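Side-chain contacts in esterase family protein (Staphylococcus aureus, PDB 7L0A), which probably hydrolyses S-formylglutathione to formate and glutathione, acting as a serine esterase of the alpha/beta-hydrolase superfamily: residues Gly134-Ala139 / Pro203-Met208; Phe156-Leu161 / Gly176-Val181; Thr28-Glu33 / Thr62-Thr67. All coordinates share one frame; numbering follows the deposited sequence.

Interaction 1: residues Gly134-Ala139 / Pro203-Met208; sequences GTIKFA and PKLLIM
A139 in the helix and P203 just ahead of the strand bring the two backbones closest, their CA atoms 6.0 Å apart, and from this point the helix segment 134-139 and the strand segment 203-208 draw apart like the arms of a V. The apex is tight. P203 turns the CG-CD edge of its ring toward the last residue of 134-139, and A139 O lies only 3.0 Å from P203 CD. The A139 methyl rests against the same edge, with CB 3.9 Å from P203 CD, so both backbone and side chain of the alanine seat the proline. Two residues further on, L205 enters the widening gap with one branch. Its CD2 methyl approaches A139 CB at 4.4 Å and I136 CD1 at 4.2 Å, resting between two residues on successive turns of the helix. Rotation about CA-CB sets I136 CG1 opposite the backbone N (chi1 -164°), and the turn about CB-CG1 (chi2 69°) brings CD1 to the leucine. The side chains that touch are all aliphatic and buried; the one polar atom at the apex is A139 O, against the proline ring. Helix 130-141 follows the predicted nucleophile S129 and packs over the sheet in the crossover from strand 123-128 to strand 148-152; A149 of the latter touches both A139 and L205. Helix 216-228 flanks the contact, meeting I136 through F222 and I207 through I223, while helix 244-259 covers the opposite side of the strand at L206 and M208.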
loop_
_atom_site.group_PDB
_atom_site.type_symbol
_atom_site.label_atom_id
_atom_site.label_comp_id
_atom_site.label_asym_id
_atom_site.label_seq_id
_atom_site.Cartn_x
_atom_site.Cartn_y
_atom_site.Cartn_z
ATOM N N GLY B 134 18.024 12.629 10.328
ATOM C CA GLY B 134 17.449 12.598 8.987
ATOM C C GLY B 134 16.556 13.795 8.719
ATOM O O GLY B 134 16.645 14.437 7.662
ATOM N N THR B 135 15.669 14.104 9.674
ATOM C CA THR B 135 14.732 15.195 9.480
ATOM C C THR B 135 15.444 16.505 9.216
ATOM O O THR B 135 15.097 17.231 8.273
ATOM C CB THR B 135 13.800 15.330 10.681
ATOM O OG1 THR B 135 12.963 14.168 10.731
ATOM C CG2 THR B 135 12.880 16.536 10.546
ATOM N N ILE B 136 16.441 16.842 10.052
ATOM C CA ILE B 136 17.147 18.108 9.876
ATOM C C ILE B 136 17.996 18.087 8.608
ATOM O O ILE B 136 18.102 19.110 7.915
ATOM C CB ILE B 136 17.979 18.454 11.123
ATOM C CG1 ILE B 136 18.393 19.934 11.115
ATOM C CG2 ILE B 136 19.215 17.611 11.280
ATOM C CD1 ILE B 136 17.244 20.894 11.304
ATOM N N LYS B 137 18.544 16.919 8.235
ATOM C CA LYS B 137 19.295 16.873 6.969
ATOM C C LYS B 137 18.368 17.140 5.774
ATOM O O LYS B 137 18.728 17.889 4.862
ATOM C CB LYS B 137 20.001 15.528 6.816
ATOM C CG LYS B 137 20.675 15.370 5.474
ATOM C CD LYS B 137 21.801 14.353 5.480
ATOM C CE LYS B 137 22.530 14.383 4.120
ATOM N NZ LYS B 137 23.856 13.703 4.134
ATOM N N PHE B 138 17.170 16.550 5.759
ATOM C CA PHE B 138 16.231 16.802 4.667
ATOM C C PHE B 138 15.697 18.224 4.712
ATOM O O PHE B 138 15.499 18.837 3.661
ATOM C CB PHE B 138 15.084 15.769 4.684
ATOM C CG PHE B 138 15.535 14.379 4.311
ATOM C CD1 PHE B 138 16.043 14.108 3.049
ATOM C CD2 PHE B 138 15.466 13.357 5.234
ATOM C CE1 PHE B 138 16.483 12.838 2.730
ATOM C CE2 PHE B 138 15.895 12.070 4.925
ATOM C CZ PHE B 138 16.421 11.825 3.674
ATOM N N ALA B 139 15.482 18.779 5.906
ATOM C CA ALA B 139 15.060 20.172 5.998
ATOM C C ALA B 139 16.068 21.126 5.367
ATOM O O ALA B 139 15.663 22.141 4.784
ATOM C CB ALA B 139 14.840 20.573 7.456
ATOM N N PRO B 203 12.385 24.773 5.879
ATOM C CA PRO B 203 11.025 24.542 6.395
ATOM C C PRO B 203 10.842 25.202 7.755
ATOM O O PRO B 203 11.785 25.407 8.513
ATOM C CB PRO B 203 10.928 23.021 6.507
ATOM C CG PRO B 203 12.023 22.482 5.599
ATOM C CD PRO B 203 13.119 23.512 5.631
ATOM N N LYS B 204 9.583 25.507 8.085
ATOM C CA LYS B 204 9.283 25.884 9.463
ATOM C C LYS B 204 9.693 24.732 10.383
ATOM O O LYS B 204 9.389 23.563 10.116
ATOM C CB LYS B 204 7.802 26.213 9.608
ATOM C CG LYS B 204 7.457 27.105 10.789
ATOM C CD LYS B 204 6.015 27.606 10.705
ATOM C CE LYS B 204 5.581 28.230 12.023
ATOM N NZ LYS B 204 4.172 28.691 11.995
ATOM N N LEU B 205 10.401 25.062 11.467
ATOM C CA LEU B 205 10.983 24.077 12.365
ATOM C C LEU B 205 10.282 24.053 13.714
ATOM O O LEU B 205 10.132 25.100 14.369
ATOM C CB LEU B 205 12.464 24.384 12.579
ATOM C CG LEU B 205 13.372 24.232 11.374
ATOM C CD1 LEU B 205 14.758 24.783 11.738
ATOM C CD2 LEU B 205 13.468 22.783 10.952
ATOM N N LEU B 206 9.884 22.849 14.140
ATOM C CA LEU B 206 9.454 22.583 15.509
ATOM C C LEU B 206 10.411 21.530 16.048
ATOM O O LEU B 206 10.429 20.395 15.559
ATOM C CB LEU B 206 7.996 22.119 15.567
ATOM C CG LEU B 206 7.579 21.633 16.944
ATOM C CD1 LEU B 206 7.634 22.714 17.979
ATOM C CD2 LEU B 206 6.172 21.030 16.839
ATOM N N ILE B 207 11.245 21.921 17.010
ATOM C CA ILE B 207 12.254 21.037 17.580
ATOM C C ILE B 207 11.835 20.692 18.993
ATOM O O ILE B 207 11.504 21.581 19.777
ATOM C CB ILE B 207 13.651 21.699 17.548
ATOM C CG1 ILE B 207 14.013 22.036 16.102
ATOM C CG2 ILE B 207 14.676 20.821 18.233
ATOM C CD1 ILE B 207 15.250 22.906 15.955
ATOM N N MET B 208 11.825 19.403 19.324
ATOM C CA MET B 208 11.332 18.957 20.627
ATOM C C MET B 208 12.319 17.968 21.233
ATOM O O MET B 208 12.913 17.141 20.531
ATOM C CB MET B 208 9.929 18.316 20.526
ATOM C CG MET B 208 9.007 19.004 19.542
ATOM S SD MET B 208 7.315 18.286 19.533
ATOM C CE MET B 208 6.726 18.948 21.064
#

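Interaction 2: residues Phe156-Leu161 / Gly176-Val181; sequences FEAQNL and GNLSSV
A158 and V181 point their side chains at each other in the excursion that follows strand 148-152, the place where many alpha/beta hydrolases carry a cap over the active site. The two CB atoms stand 4.1 Å apart, and the closest touch between these two residues is methyl to methyl, A158 CB to V181 CG1 at 3.8 Å. V181 spreads its branches over two partners. With CG1 opposite the backbone N (chi1 173°), that branch faces A158, while CG2 turns to L161 CD1, 4.4 Å away. L161, three residues beyond A158, also aims its CB across the contact, so alanine and leucine present neighbouring surfaces to the valine. L178 joins them as well: its first bond runs alongside the other segment, and only its CD1 methyl reaches the alanine. M162 supports the same leucine from outside the two segments, and M130 of helix 130-141 backs L161, whose side chain lies about 9 Å from that of the predicted nucleophile S129. The patch thus joins the loop after strand 148-152 to the chain leaving helix 168-177, largely by methyl packing. N160 OD1 takes weak bonds from F156 N and E157 N, and its ND2 bonds D218 OD2, which fixes the amide. A158 O accepts a hydrogen bond from L161 N (3.0 Å) while L178 CD1 packs against this carbonyl oxygen at 3.7 Å.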
loop_
_atom_site.group_PDB
_atom_site.type_symbol
_atom_site.label_atom_id
_atom_site.label_comp_id
_atom_site.label_asym_id
_atom_site.label_seq_id
_atom_site.Cartn_x
_atom_site.Cartn_y
_atom_site.Cartn_z
ATOM N N PHE B 156 22.324 15.863 16.480
ATOM C CA PHE B 156 22.796 17.025 15.733
ATOM C C PHE B 156 24.310 17.089 15.578
ATOM O O PHE B 156 24.817 17.946 14.814
ATOM C CB PHE B 156 22.340 18.342 16.402
ATOM C CG PHE B 156 20.837 18.606 16.354
ATOM C CD1 PHE B 156 20.187 18.798 15.151
ATOM C CD2 PHE B 156 20.101 18.705 17.536
ATOM C CE1 PHE B 156 18.805 19.058 15.113
ATOM C CE2 PHE B 156 18.742 18.970 17.500
ATOM C CZ PHE B 156 18.093 19.133 16.292
ATOM N N GLU B 157 25.042 16.279 16.335
ATOM C CA GLU B 157 26.479 16.382 16.401
ATOM C C GLU B 157 27.134 15.050 16.103
ATOM O O GLU B 157 26.642 13.991 16.463
ATOM C CB GLU B 157 26.975 16.818 17.795
ATOM C CG GLU B 157 26.229 17.959 18.405
ATOM C CD GLU B 157 27.047 18.654 19.461
ATOM O OE1 GLU B 157 28.214 18.247 19.671
ATOM O OE2 GLU B 157 26.536 19.612 20.079
ATOM N N ALA B 158 28.334 15.140 15.528
ATOM C CA ALA B 158 29.064 13.933 15.164
ATOM C C ALA B 158 29.349 13.042 16.370
ATOM O O ALA B 158 29.300 11.806 16.270
ATOM C CB ALA B 158 30.374 14.341 14.483
ATOM N N GLN B 159 29.693 13.634 17.511
ATOM C CA GLN B 159 30.049 12.740 18.598
ATOM C C GLN B 159 28.840 11.969 19.112
ATOM O O GLN B 159 28.997 10.865 19.652
ATOM C CB GLN B 159 30.700 13.459 19.769
ATOM C CG GLN B 159 31.455 12.430 20.615
ATOM C CD GLN B 159 31.770 12.902 22.009
ATOM O OE1 GLN B 159 31.757 14.104 22.289
ATOM N NE2 GLN B 159 32.056 11.957 22.903
ATOM N N ASN B 160 27.628 12.500 18.915
ATOM C CA ASN B 160 26.448 11.742 19.311
ATOM C C ASN B 160 26.428 10.360 18.663
ATOM O O ASN B 160 25.797 9.429 19.188
ATOM C CB ASN B 160 25.147 12.439 18.907
ATOM C CG ASN B 160 24.922 13.757 19.580
ATOM O OD1 ASN B 160 24.156 14.574 19.060
ATOM N ND2 ASN B 160 25.508 13.958 20.755
ATOM N N LEU B 161 27.058 10.229 17.485
ATOM C CA LEU B 161 26.907 9.022 16.683
ATOM C C LEU B 161 27.500 7.814 17.381
ATOM O O LEU B 161 27.062 6.684 17.160
ATOM C CB LEU B 161 27.582 9.198 15.319
ATOM C CG LEU B 161 26.991 10.231 14.373
ATOM C CD1 LEU B 161 27.968 10.508 13.235
ATOM C CD2 LEU B 161 25.674 9.750 13.799
ATOM N N GLY B 176 34.906 4.171 11.474
ATOM C CA GLY B 176 35.921 4.346 10.442
ATOM C C GLY B 176 35.820 5.646 9.671
ATOM O O GLY B 176 36.814 6.079 9.070
ATOM N N ASN B 177 34.671 6.292 9.712
ATOM C CA ASN B 177 34.445 7.539 8.997
ATOM C C ASN B 177 34.151 8.699 9.926
ATOM O O ASN B 177 33.869 9.805 9.445
ATOM C CB ASN B 177 33.296 7.354 7.996
ATOM C CG ASN B 177 33.678 6.436 6.852
ATOM O OD1 ASN B 177 34.440 6.824 5.975
ATOM N ND2 ASN B 177 33.176 5.209 6.870
ATOM N N LEU B 178 34.238 8.488 11.239
ATOM C CA LEU B 178 33.984 9.553 12.199
ATOM C C LEU B 178 34.883 10.756 11.941
ATOM O O LEU B 178 34.458 11.905 12.086
ATOM C CB LEU B 178 34.185 9.034 13.631
ATOM C CG LEU B 178 33.774 10.007 14.741
ATOM C CD1 LEU B 178 32.246 10.262 14.698
ATOM C CD2 LEU B 178 34.210 9.517 16.107
ATOM N N SER B 179 36.142 10.508 11.577
ATOM C CA SER B 179 37.058 11.624 11.348
ATOM C C SER B 179 36.726 12.408 10.082
ATOM O O SER B 179 37.415 13.403 9.801
ATOM C CB SER B 179 38.495 11.106 11.296
ATOM O OG SER B 179 38.742 10.408 10.097
ATOM N N SER B 180 35.716 11.993 9.330
ATOM C CA SER B 180 35.318 12.646 8.090
ATOM C C SER B 180 33.947 13.308 8.163
ATOM O O SER B 180 33.431 13.737 7.125
ATOM C CB SER B 180 35.281 11.641 6.929
ATOM O OG SER B 180 36.530 11.019 6.714
ATOM N N VAL B 181 33.315 13.357 9.339
ATOM C CA VAL B 181 31.959 13.885 9.416
ATOM C C VAL B 181 31.957 15.406 9.508
ATOM O O VAL B 181 31.242 16.089 8.764
ATOM C CB VAL B 181 31.196 13.260 10.599
ATOM C CG1 VAL B 181 29.820 13.929 10.789
ATOM C CG2 VAL B 181 31.035 11.781 10.376
#

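Interaction 3: residues Thr28-Glu33 / Thr62-Thr67; sequences TVILPE and TYMRYT
M64 extends from the short helix 62-66 toward two residues of strand 24-32, T28 and I30, and its flexible chain makes the whole contact from the helix side. CB sets out toward the strand without yet touching it. The first atom to arrive is CG, which lies 4.1 Å from the T28 CG2 methyl, the two side chains crossing at a slant. SD comes next and packs on I30 CG2, also at 4.1 Å; the terminal CE ends beside the same methyl, at 4.2 Å. All three torsions bend in the same sense (chi1 -65°, chi2 -63° and chi3 -56°), which curls the thioether so that sulfur and terminal methyl both lie against I30, the isoleucine and methionine running past one another in opposite directions.

T28 has a divided role: its methyl takes the methionine, while OG1 is hydrogen-bonded to E60 O just ahead of the helix and so ties the strand to this connection a second time. I69 and E70 of helix 69-75 and Y11 of strand 9-17 also touch M64, and both Y11 and E70 reach I30. At the helix end, T67 OG1 donates to Y63 O over 2.7 Å, coming in tilted from the carbonyl plane; T67 N adds a weak bond to the same oxygen. That hydroxyl also bonds I69 N, linking one short helix to the next.

Strand 24-32 runs antiparallel to both its neighbours, 9-17 and 79-83. Helices 62-66 and 69-75 belong to the crossover from strand 49-53 to strand 79-83. M64 thus links that crossover to strand 24-32, the strand that runs antiparallel to the rest of the sheet, as the second strand of the alpha/beta-hydrolase fold does.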
loop_
_atom_site.group_PDB
_atom_site.type_symbol
_atom_site.label_atom_id
_atom_site.label_comp_id
_atom_site.label_asym_id
_atom_site.label_seq_id
_atom_site.Cartn_x
_atom_site.Cartn_y
_atom_site.Cartn_z
ATOM N N THR B 28 5.123 1.218 6.009
ATOM C CA THR B 28 3.768 1.371 6.547
ATOM C C THR B 28 3.215 2.699 6.039
ATOM O O THR B 28 3.885 3.735 6.122
ATOM C CB THR B 28 3.737 1.335 8.074
ATOM O OG1 THR B 28 4.333 0.117 8.532
ATOM C CG2 THR B 28 2.275 1.434 8.602
ATOM N N VAL B 29 1.986 2.678 5.532
ATOM C CA VAL B 29 1.293 3.870 5.044
ATOM C C VAL B 29 -0.081 3.876 5.691
ATOM O O VAL B 29 -0.809 2.880 5.634
ATOM C CB VAL B 29 1.176 3.865 3.510
ATOM C CG1 VAL B 29 0.337 5.020 3.033
ATOM C CG2 VAL B 29 2.592 3.922 2.858
ATOM N N ILE B 30 -0.441 4.990 6.331
ATOM C CA ILE B 30 -1.817 5.169 6.801
ATOM C C ILE B 30 -2.405 6.300 5.970
ATOM O O ILE B 30 -1.832 7.408 5.882
ATOM C CB ILE B 30 -1.906 5.428 8.308
ATOM C CG1 ILE B 30 -1.084 6.599 8.743
ATOM C CG2 ILE B 30 -1.584 4.117 9.087
ATOM C CD1 ILE B 30 -1.148 6.830 10.270
ATOM N N LEU B 31 -3.520 5.998 5.324
ATOM C CA LEU B 31 -4.097 6.849 4.291
ATOM C C LEU B 31 -5.500 7.221 4.695
ATOM O O LEU B 31 -6.385 6.343 4.681
ATOM C CB LEU B 31 -4.112 6.080 2.972
ATOM C CG LEU B 31 -4.350 6.835 1.687
ATOM C CD1 LEU B 31 -3.141 7.721 1.377
ATOM C CD2 LEU B 31 -4.594 5.873 0.550
ATOM N N PRO B 32 -5.793 8.474 5.050
ATOM C CA PRO B 32 -7.187 8.808 5.396
ATOM C C PRO B 32 -8.138 8.461 4.271
ATOM O O PRO B 32 -7.814 8.528 3.096
ATOM C CB PRO B 32 -7.157 10.312 5.639
ATOM C CG PRO B 32 -5.719 10.588 6.034
ATOM C CD PRO B 32 -4.878 9.600 5.272
ATOM N N GLU B 33 -9.344 8.059 4.652
ATOM C CA GLU B 33 -10.359 7.781 3.642
ATOM C C GLU B 33 -11.008 9.105 3.283
ATOM O O GLU B 33 -11.258 9.953 4.147
ATOM C CB GLU B 33 -11.332 6.725 4.166
ATOM C CG GLU B 33 -10.582 5.352 4.317
ATOM C CD GLU B 33 -11.466 4.165 4.638
ATOM O OE1 GLU B 33 -12.588 4.069 4.088
ATOM O OE2 GLU B 33 -11.021 3.315 5.446
ATOM N N THR B 62 7.132 0.300 14.491
ATOM C CA THR B 62 7.284 0.634 15.903
ATOM C C THR B 62 6.433 1.833 16.298
ATOM O O THR B 62 5.873 1.854 17.400
ATOM C CB THR B 62 8.757 0.893 16.221
ATOM O OG1 THR B 62 9.545 -0.168 15.666
ATOM C CG2 THR B 62 8.953 0.987 17.699
ATOM N N TYR B 63 6.359 2.862 15.454
ATOM C CA TYR B 63 5.512 3.996 15.790
ATOM C C TYR B 63 4.065 3.549 15.923
ATOM O O TYR B 63 3.366 3.983 16.845
ATOM C CB TYR B 63 5.624 5.122 14.753
ATOM C CG TYR B 63 6.476 6.293 15.195
ATOM C CD1 TYR B 63 5.986 7.219 16.099
ATOM C CD2 TYR B 63 7.756 6.454 14.726
ATOM C CE1 TYR B 63 6.766 8.306 16.521
ATOM C CE2 TYR B 63 8.528 7.533 15.114
ATOM C CZ TYR B 63 8.027 8.436 16.033
ATOM O OH TYR B 63 8.788 9.503 16.482
ATOM N N MET B 64 3.607 2.650 15.027
ATOM C CA MET B 64 2.246 2.144 15.135
ATOM C C MET B 64 2.013 1.458 16.468
ATOM O O MET B 64 0.958 1.638 17.087
ATOM C CB MET B 64 1.949 1.164 14.006
ATOM C CG MET B 64 1.966 1.798 12.631
ATOM S SD MET B 64 0.704 3.089 12.377
ATOM C CE MET B 64 -0.818 2.245 12.742
ATOM N N ARG B 65 2.975 0.645 16.919
ATOM C CA ARG B 65 2.800 -0.167 18.110
ATOM C C ARG B 65 2.972 0.640 19.391
ATOM O O ARG B 65 2.203 0.458 20.345
ATOM C CB ARG B 65 3.774 -1.337 18.071
ATOM C CG ARG B 65 3.461 -2.358 17.007
ATOM C CD ARG B 65 4.693 -3.088 16.542
ATOM N NE ARG B 65 5.354 -3.801 17.601
ATOM C CZ ARG B 65 6.525 -4.399 17.452
ATOM N NH1 ARG B 65 7.171 -4.324 16.281
ATOM N NH2 ARG B 65 7.079 -5.002 18.471
ATOM N N TYR B 66 3.969 1.523 19.447
ATOM C CA TYR B 66 4.359 2.161 20.697
ATOM C C TYR B 66 3.795 3.560 20.873
ATOM O O TYR B 66 4.104 4.212 21.889
ATOM C CB TYR B 66 5.922 2.157 20.797
ATOM C CG TYR B 66 6.385 0.774 21.214
ATOM C CD1 TYR B 66 6.428 -0.270 20.312
ATOM C CD2 TYR B 66 6.626 0.474 22.544
ATOM C CE1 TYR B 66 6.718 -1.568 20.712
ATOM C CE2 TYR B 66 6.944 -0.817 22.953
ATOM C CZ TYR B 66 6.971 -1.832 22.036
ATOM O OH TYR B 66 7.225 -3.139 22.440
ATOM N N THR B 67 2.999 4.048 19.915
ATOM C CA THR B 67 2.307 5.330 20.038
ATOM C C THR B 67 0.891 5.135 19.531
ATOM O O THR B 67 0.549 4.082 18.984
ATOM C CB THR B 67 2.981 6.468 19.247
ATOM O OG1 THR B 67 2.661 6.348 17.857
ATOM C CG2 THR B 67 4.481 6.470 19.415
#

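How the interactions relate
Along the chain interaction 3 closes first; interaction 1 opens later and encloses interaction 2 within its loop. Interactions 1 and 3 both rest on the mixed eight-stranded sheet, with centres about 21 Å apart, one on parallel strand 204-210 and the other on antiparallel strand 24-32. Interaction 2 lies off the sheet, about 19 Å from interaction 1 and 31 Å from interaction 3 (centres), on the other side of the chain's centre from the latter. Interactions 1 and 2 touch through F156, whose CE1 is 4.1 Å from I136 CG1. The helix behind the predicted nucleophile thus connects the sheet core with the excursion beside the active site.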